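Local coordinates for dehydroascorbate reductase (Chlamydomonas reinhardtii, PDB 5XFT), which probably catalyses the glutathione-dependent reduction of L-dehydroascorbate to L-ascorbate, releasing glutathione disulfide, as a member of the glutathione S-transferase superfamily, at residues P105-G113 and H164-K173; P144-D155 and Y187-E196. One frame throughout, in Å; residues are numbered along the deposited sequence.

Contact 1: P105-G113 and H164-K173; sequences PNFRAILIG and HAVVALKHFK
Phe-107 lays its ring against the backbone of Ala-165, whose CA stands over one face at 3.6 Å from the ring centroid in a CH-pi contact. Ala-168 CB and Leu-169 CG meet the edge of the same ring, CG lying 3.5 Å from Phe-107 CD1, and the carbonyl of His-164 approaches obliquely. The Phe-107 chi1 of 147°, off the staggered positions, swings the ring into this hole. One turn later Leu-111 is the second knob: its CD1 meets Ala-168 CB at 3.7 Å, while CD2 spans Leu-169 CD2 and Phe-172 CB. Ile-110 flanks the row, its CG2 against Leu-169 CD2. Beyond Leu-111 the packing thins toward solvent, where exposed Lys-173 bends its chain back until NZ hovers 3.6 Å from Ile-110 O without a hydrogen bond across the contact. Without the Phe-107 ring, as with an alanine here, Ala-165 and Leu-169 would probably face a gap and Trp-211 would lose its edge-to-face partner. Trp-211 NE1 is also hydrogen-bonded to His-164 ND1, so helix 204-212 covers this end. The short axes run 10.4 Å apart at 16°, a near-parallel knobs-into-holes pairing within the all-helical C-terminal domain of the glutathione S-transferase fold.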
# COMPACT_ATOMS: atom_id res chain seq x y z
N PRO A 105 7.26 6.58 6.99
CA PRO A 105 7.62 7.10 8.32
C PRO A 105 7.71 8.61 8.40
O PRO A 105 7.28 9.19 9.40
CB PRO A 105 8.97 6.43 8.60
CG PRO A 105 8.94 5.18 7.80
CD PRO A 105 8.20 5.54 6.54
N ASN A 106 8.29 9.27 7.39
CA ASN A 106 8.39 10.72 7.42
C ASN A 106 7.02 11.36 7.33
O ASN A 106 6.70 12.31 8.05
CB ASN A 106 9.27 11.22 6.26
CG ASN A 106 10.72 10.80 6.40
OD1 ASN A 106 11.23 10.64 7.51
ND2 ASN A 106 11.39 10.63 5.27
N PHE A 107 6.18 10.84 6.42
CA PHE A 107 4.83 11.35 6.25
C PHE A 107 4.01 11.17 7.53
O PHE A 107 3.22 12.06 7.90
CB PHE A 107 4.19 10.65 5.05
CG PHE A 107 2.73 10.42 5.19
CD1 PHE A 107 1.85 11.50 5.21
CD2 PHE A 107 2.23 9.13 5.24
CE1 PHE A 107 0.51 11.29 5.32
CE2 PHE A 107 0.88 8.91 5.34
CZ PHE A 107 0.02 9.99 5.39
N ARG A 108 4.20 10.06 8.22
CA ARG A 108 3.53 9.86 9.49
C ARG A 108 4.07 10.80 10.55
O ARG A 108 3.29 11.41 11.29
CB ARG A 108 3.67 8.40 9.94
CG ARG A 108 3.12 8.15 11.33
CD ARG A 108 3.35 6.73 11.76
NE ARG A 108 4.77 6.42 11.81
CZ ARG A 108 5.26 5.21 11.99
NH1 ARG A 108 4.45 4.17 12.14
NH2 ARG A 108 6.58 5.03 12.02
N ALA A 109 5.40 10.95 10.64
CA ALA A 109 5.96 11.86 11.63
C ALA A 109 5.49 13.29 11.39
O ALA A 109 5.43 14.09 12.32
CB ALA A 109 7.49 11.79 11.60
N ILE A 110 5.17 13.62 10.14
CA ILE A 110 4.58 14.91 9.83
C ILE A 110 3.16 14.98 10.37
O ILE A 110 2.76 15.97 11.00
CB ILE A 110 4.63 15.17 8.32
CG1 ILE A 110 6.07 15.38 7.86
CG2 ILE A 110 3.73 16.35 7.94
CD1 ILE A 110 6.23 15.37 6.37
N LEU A 111 2.36 13.93 10.14
CA LEU A 111 0.96 14.00 10.55
C LEU A 111 0.81 14.01 12.07
O LEU A 111 0.01 14.78 12.61
CB LEU A 111 0.16 12.85 9.95
CG LEU A 111 -0.38 13.05 8.53
CD1 LEU A 111 -1.38 11.96 8.18
CD2 LEU A 111 -1.00 14.43 8.35
N ILE A 112 1.55 13.16 12.78
CA ILE A 112 1.25 12.89 14.18
C ILE A 112 2.48 13.00 15.07
O ILE A 112 2.51 12.42 16.17
CB ILE A 112 0.59 11.50 14.33
CG1 ILE A 112 1.56 10.39 13.92
CG2 ILE A 112 -0.67 11.39 13.49
CD1 ILE A 112 0.94 9.01 14.00
N GLY A 113 3.48 13.76 14.64
CA GLY A 113 4.70 13.89 15.40
C GLY A 113 4.79 15.19 16.17
O GLY A 113 3.92 16.06 16.09
N HIS A 164 -1.74 7.46 0.59
CA HIS A 164 -1.96 8.01 1.92
C HIS A 164 -1.27 9.36 2.09
O HIS A 164 -1.83 10.28 2.69
CB HIS A 164 -1.48 7.03 2.98
CG HIS A 164 -2.44 5.93 3.27
ND1 HIS A 164 -3.04 5.76 4.50
CD2 HIS A 164 -2.92 4.93 2.48
CE1 HIS A 164 -3.84 4.71 4.46
NE2 HIS A 164 -3.79 4.19 3.25
N ALA A 165 -0.05 9.48 1.56
CA ALA A 165 0.72 10.71 1.76
C ALA A 165 0.02 11.90 1.12
O ALA A 165 -0.23 12.92 1.78
CB ALA A 165 2.14 10.54 1.21
N VAL A 166 -0.31 11.80 -0.17
CA VAL A 166 -0.90 12.96 -0.84
C VAL A 166 -2.28 13.26 -0.28
O VAL A 166 -2.60 14.42 0.02
CB VAL A 166 -0.91 12.77 -2.37
CG1 VAL A 166 0.51 12.55 -2.89
CG2 VAL A 166 -1.80 11.62 -2.80
N VAL A 167 -3.11 12.23 -0.07
CA VAL A 167 -4.48 12.47 0.39
C VAL A 167 -4.47 13.06 1.79
O VAL A 167 -5.03 14.14 2.04
CB VAL A 167 -5.30 11.17 0.33
CG1 VAL A 167 -6.63 11.36 1.04
CG2 VAL A 167 -5.53 10.76 -1.12
N ALA A 168 -3.83 12.36 2.73
CA ALA A 168 -3.87 12.77 4.12
C ALA A 168 -3.17 14.10 4.33
O ALA A 168 -3.65 14.96 5.08
CB ALA A 168 -3.23 11.69 5.00
N LEU A 169 -2.02 14.31 3.67
CA LEU A 169 -1.30 15.56 3.86
C LEU A 169 -2.10 16.73 3.29
O LEU A 169 -2.16 17.80 3.90
CB LEU A 169 0.08 15.49 3.22
CG LEU A 169 1.15 14.71 3.98
CD1 LEU A 169 2.47 14.82 3.23
CD2 LEU A 169 1.31 15.19 5.40
N LYS A 170 -2.72 16.54 2.12
CA LYS A 170 -3.56 17.60 1.57
C LYS A 170 -4.73 17.91 2.50
O LYS A 170 -5.13 19.08 2.64
CB LYS A 170 -4.06 17.21 0.18
CG LYS A 170 -5.14 18.12 -0.38
CD LYS A 170 -4.65 19.55 -0.56
CE LYS A 170 -5.66 20.39 -1.33
NZ LYS A 170 -6.99 20.43 -0.65
N HIS A 171 -5.29 16.89 3.15
CA HIS A 171 -6.48 17.14 3.96
C HIS A 171 -6.14 17.78 5.31
O HIS A 171 -6.82 18.72 5.75
CB HIS A 171 -7.25 15.84 4.17
CG HIS A 171 -8.43 15.99 5.08
ND1 HIS A 171 -8.34 15.79 6.44
CD2 HIS A 171 -9.71 16.33 4.83
CE1 HIS A 171 -9.53 15.99 6.99
NE2 HIS A 171 -10.38 16.32 6.03
N PHE A 172 -5.12 17.27 5.99
CA PHE A 172 -4.80 17.71 7.34
C PHE A 172 -3.83 18.88 7.40
O PHE A 172 -3.78 19.57 8.43
CB PHE A 172 -4.21 16.55 8.14
CG PHE A 172 -5.20 15.46 8.45
CD1 PHE A 172 -6.19 15.65 9.40
CD2 PHE A 172 -5.13 14.24 7.81
CE1 PHE A 172 -7.10 14.65 9.69
CE2 PHE A 172 -6.03 13.23 8.09
CZ PHE A 172 -7.02 13.44 9.04
N LYS A 173 -3.06 19.12 6.34
CA LYS A 173 -2.01 20.12 6.38
C LYS A 173 -2.03 21.08 5.20
O LYS A 173 -1.22 22.01 5.17
CB LYS A 173 -0.63 19.45 6.46
CG LYS A 173 -0.37 18.67 7.74
CD LYS A 173 -0.04 19.60 8.90
CE LYS A 173 0.77 18.89 9.98
NZ LYS A 173 -0.10 18.22 10.98

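Contact 2: P144-D155 and Y187-E196; sequences PLFGGQHLNGTD and YLAALKALPE
Tyr-187 gives its hydroxyl to Asp-155, OH to OD1 at 2.7 Å, the one hydrogen bond that crosses between the two segments. The phenol arrives on the anti side of OD1, 18° out of the carboxylate plane. With CG anti to the backbone N (chi1 -178°), the tyrosine side chain extends from helix 182-193 to the start of helix 153-173. Phe-146 turns its edge toward the Tyr-187 face in an offset edge-to-face pair, centroids 5.3 Å apart and planes at 79°, while the Tyr-187 hydroxyl lies at the edge of the phenylalanine ring. Beside this aromatic pair runs an apolar row. Pro-144 CG rests 3.9 Å from Ala-190 CB; Leu-145 and Leu-194 meet tip to tip through their CD1 atoms; and Leu-151 slides past Leu-194, CD2 to CD1 at 3.6 Å, while also touching Leu-191 CD2.

The second shell fixes the carboxylate. Phe-146 N donates to the syn lone pair of Asp-155 OD1 at 3.1 Å, and Gly-147 N reaches OD2 at 3.2 Å from the syn side. Asn-152 N, at the N-cap position, adds a weak bond to OD2, the N-cap N-H to N3 side-chain arm of a capping box. Further out, Leu-136 of helix 118-138 touches the side chains of both Phe-146 and Tyr-187, and Leu-29 and Ala-33 of helix 22-33 meet Leu-151.

Buried Asp-155 thus has two donors on OD1 and another two on OD2, one of them weak. Together with its place in the first turn of a helix, these are likely to stabilise the ionised carboxylate, consistent with the capping-box aspartate, at the third position after the N-cap, known at this helix in glutathione S-transferases, here joined by a tyrosine from a helix later in the chain.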
# COMPACT_ATOMS: atom_id res chain seq x y z
N PRO A 144 5.45 4.33 -17.06
CA PRO A 144 5.26 5.29 -15.96
C PRO A 144 5.29 4.68 -14.56
O PRO A 144 5.39 5.44 -13.58
CB PRO A 144 3.89 5.90 -16.26
CG PRO A 144 3.16 4.81 -16.99
CD PRO A 144 4.18 3.99 -17.73
N LEU A 145 5.22 3.36 -14.43
CA LEU A 145 5.30 2.70 -13.14
C LEU A 145 6.71 2.16 -12.91
O LEU A 145 7.51 2.03 -13.83
CB LEU A 145 4.29 1.55 -13.05
CG LEU A 145 2.89 1.83 -13.55
CD1 LEU A 145 2.08 0.56 -13.46
CD2 LEU A 145 2.24 2.93 -12.72
N PHE A 146 7.00 1.83 -11.65
CA PHE A 146 8.27 1.19 -11.33
C PHE A 146 8.44 -0.12 -12.08
O PHE A 146 9.58 -0.57 -12.26
CB PHE A 146 8.39 0.95 -9.83
CG PHE A 146 8.55 2.21 -9.02
CD1 PHE A 146 7.46 2.79 -8.40
CD2 PHE A 146 9.79 2.81 -8.89
CE1 PHE A 146 7.60 3.95 -7.66
CE2 PHE A 146 9.95 3.97 -8.14
CZ PHE A 146 8.85 4.54 -7.53
N GLY A 147 7.35 -0.75 -12.49
CA GLY A 147 7.41 -1.96 -13.29
C GLY A 147 7.08 -1.67 -14.73
O GLY A 147 6.43 -2.47 -15.41
N GLY A 148 7.51 -0.51 -15.20
CA GLY A 148 7.25 -0.08 -16.56
C GLY A 148 5.78 0.14 -16.84
O GLY A 148 5.19 1.13 -16.41
N GLN A 149 5.17 -0.81 -17.54
CA GLN A 149 3.78 -0.68 -17.95
C GLN A 149 2.80 -1.32 -16.97
O GLN A 149 1.61 -1.00 -17.01
CB GLN A 149 3.59 -1.29 -19.34
CG GLN A 149 4.14 -0.43 -20.47
CD GLN A 149 3.27 0.78 -20.73
OE1 GLN A 149 2.05 0.72 -20.61
NE2 GLN A 149 3.90 1.89 -21.09
N HIS A 150 3.28 -2.20 -16.10
CA HIS A 150 2.42 -2.95 -15.19
C HIS A 150 2.96 -2.86 -13.77
O HIS A 150 4.08 -2.41 -13.53
CB HIS A 150 2.32 -4.42 -15.62
CG HIS A 150 2.28 -4.61 -17.10
ND1 HIS A 150 1.14 -4.41 -17.84
CD2 HIS A 150 3.25 -4.96 -17.98
CE1 HIS A 150 1.40 -4.64 -19.12
NE2 HIS A 150 2.67 -4.98 -19.23
N LEU A 151 2.14 -3.31 -12.83
CA LEU A 151 2.46 -3.18 -11.41
C LEU A 151 3.68 -4.01 -11.04
O LEU A 151 3.88 -5.12 -11.52
CB LEU A 151 1.27 -3.60 -10.55
CG LEU A 151 0.13 -2.59 -10.47
CD1 LEU A 151 -0.89 -3.06 -9.44
CD2 LEU A 151 0.67 -1.22 -10.12
N ASN A 152 4.48 -3.45 -10.14
CA ASN A 152 5.72 -4.02 -9.67
C ASN A 152 5.61 -4.28 -8.17
O ASN A 152 4.70 -3.78 -7.51
CB ASN A 152 6.87 -3.05 -9.98
CG ASN A 152 8.22 -3.68 -9.87
OD1 ASN A 152 8.40 -4.85 -10.17
ND2 ASN A 152 9.20 -2.88 -9.49
N GLY A 153 6.54 -5.07 -7.63
CA GLY A 153 6.59 -5.22 -6.18
C GLY A 153 6.81 -3.90 -5.48
O GLY A 153 6.25 -3.64 -4.40
N THR A 154 7.60 -3.02 -6.11
CA THR A 154 7.80 -1.66 -5.60
C THR A 154 6.55 -0.81 -5.77
O THR A 154 6.24 0.00 -4.90
CB THR A 154 9.00 -1.04 -6.32
OG1 THR A 154 10.20 -1.70 -5.91
CG2 THR A 154 9.10 0.45 -6.01
N ASP A 155 5.83 -0.98 -6.88
CA ASP A 155 4.53 -0.33 -7.02
C ASP A 155 3.58 -0.77 -5.91
O ASP A 155 2.89 0.05 -5.29
CB ASP A 155 3.92 -0.66 -8.38
CG ASP A 155 4.63 0.01 -9.52
OD1 ASP A 155 5.00 1.19 -9.39
OD2 ASP A 155 4.83 -0.66 -10.56
N TYR A 187 2.72 9.27 -12.46
CA TYR A 187 2.63 7.99 -11.76
C TYR A 187 1.25 7.83 -11.13
O TYR A 187 0.59 6.79 -11.30
CB TYR A 187 3.73 7.89 -10.71
CG TYR A 187 3.79 6.60 -9.92
CD1 TYR A 187 4.05 5.38 -10.54
CD2 TYR A 187 3.64 6.60 -8.54
CE1 TYR A 187 4.12 4.20 -9.82
CE2 TYR A 187 3.71 5.43 -7.81
CZ TYR A 187 3.95 4.23 -8.44
OH TYR A 187 4.02 3.07 -7.69
N LEU A 188 0.79 8.85 -10.41
CA LEU A 188 -0.53 8.78 -9.80
C LEU A 188 -1.62 8.62 -10.85
O LEU A 188 -2.51 7.76 -10.71
CB LEU A 188 -0.78 10.00 -8.92
CG LEU A 188 -0.10 9.91 -7.55
CD1 LEU A 188 0.28 11.28 -7.03
CD2 LEU A 188 -0.98 9.17 -6.55
N ALA A 189 -1.57 9.41 -11.92
CA ALA A 189 -2.57 9.26 -12.98
C ALA A 189 -2.55 7.86 -13.57
O ALA A 189 -3.61 7.25 -13.82
CB ALA A 189 -2.35 10.31 -14.07
N ALA A 190 -1.35 7.31 -13.80
CA ALA A 190 -1.22 5.97 -14.35
C ALA A 190 -1.84 4.93 -13.42
O ALA A 190 -2.57 4.04 -13.87
CB ALA A 190 0.25 5.65 -14.61
N LEU A 191 -1.55 5.02 -12.11
CA LEU A 191 -2.13 4.09 -11.15
C LEU A 191 -3.65 4.19 -11.14
O LEU A 191 -4.35 3.17 -11.15
CB LEU A 191 -1.58 4.34 -9.75
CG LEU A 191 -0.13 3.94 -9.51
CD1 LEU A 191 0.38 4.59 -8.26
CD2 LEU A 191 -0.04 2.44 -9.40
N LYS A 192 -4.17 5.41 -11.12
CA LYS A 192 -5.61 5.59 -11.14
C LYS A 192 -6.23 5.06 -12.42
O LYS A 192 -7.42 4.72 -12.43
CB LYS A 192 -5.95 7.06 -10.92
CG LYS A 192 -5.35 7.61 -9.62
CD LYS A 192 -6.21 8.69 -8.99
CE LYS A 192 -5.64 10.07 -9.25
NZ LYS A 192 -6.12 11.05 -8.23
N ALA A 193 -5.45 4.94 -13.50
CA ALA A 193 -5.99 4.35 -14.72
C ALA A 193 -6.04 2.82 -14.67
O ALA A 193 -6.83 2.22 -15.41
CB ALA A 193 -5.16 4.79 -15.93
N LEU A 194 -5.25 2.19 -13.81
CA LEU A 194 -5.10 0.73 -13.84
C LEU A 194 -6.34 0.04 -13.29
O LEU A 194 -6.83 0.41 -12.21
CB LEU A 194 -3.89 0.29 -13.04
CG LEU A 194 -2.57 0.15 -13.79
CD1 LEU A 194 -1.46 -0.10 -12.79
CD2 LEU A 194 -2.65 -0.99 -14.80
N PRO A 195 -6.87 -0.98 -13.97
CA PRO A 195 -7.96 -1.77 -13.38
C PRO A 195 -7.55 -2.49 -12.11
O PRO A 195 -8.38 -2.66 -11.21
CB PRO A 195 -8.32 -2.77 -14.49
CG PRO A 195 -7.79 -2.15 -15.75
CD PRO A 195 -6.56 -1.41 -15.35
N GLU A 196 -6.29 -2.93 -12.01
CA GLU A 196 -5.82 -3.54 -10.77
C GLU A 196 -5.96 -2.57 -9.60
O GLU A 196 -6.37 -2.96 -8.50
CB GLU A 196 -4.37 -3.99 -10.91
CG GLU A 196 -4.15 -5.17 -11.84
CD GLU A 196 -3.84 -4.75 -13.27
OE1 GLU A 196 -4.62 -3.95 -13.85
OE2 GLU A 196 -2.80 -5.20 -13.80

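Overall arrangement
Following the chain, the thioredoxin-like N-terminal domain comes first and helix 103-112 begins the helical domain. From it the chain passes through helix 118-138 and the turns of 144-155 into helix 153-173, whose C-terminal part returns to 105-113 and closes contact 1. Before that loop closes, 144-155 has already opened a second one, which contact 2 completes when helix 182-193 and the start of helix 195-199 come back to it. The two loops therefore cross. Helix 153-173 is common to both: its first turn, with the loop before it, serves contact 2 and its far end contact 1, with contact centres 22 Å apart. One long helix thus ties earlier and later helices of the domain together.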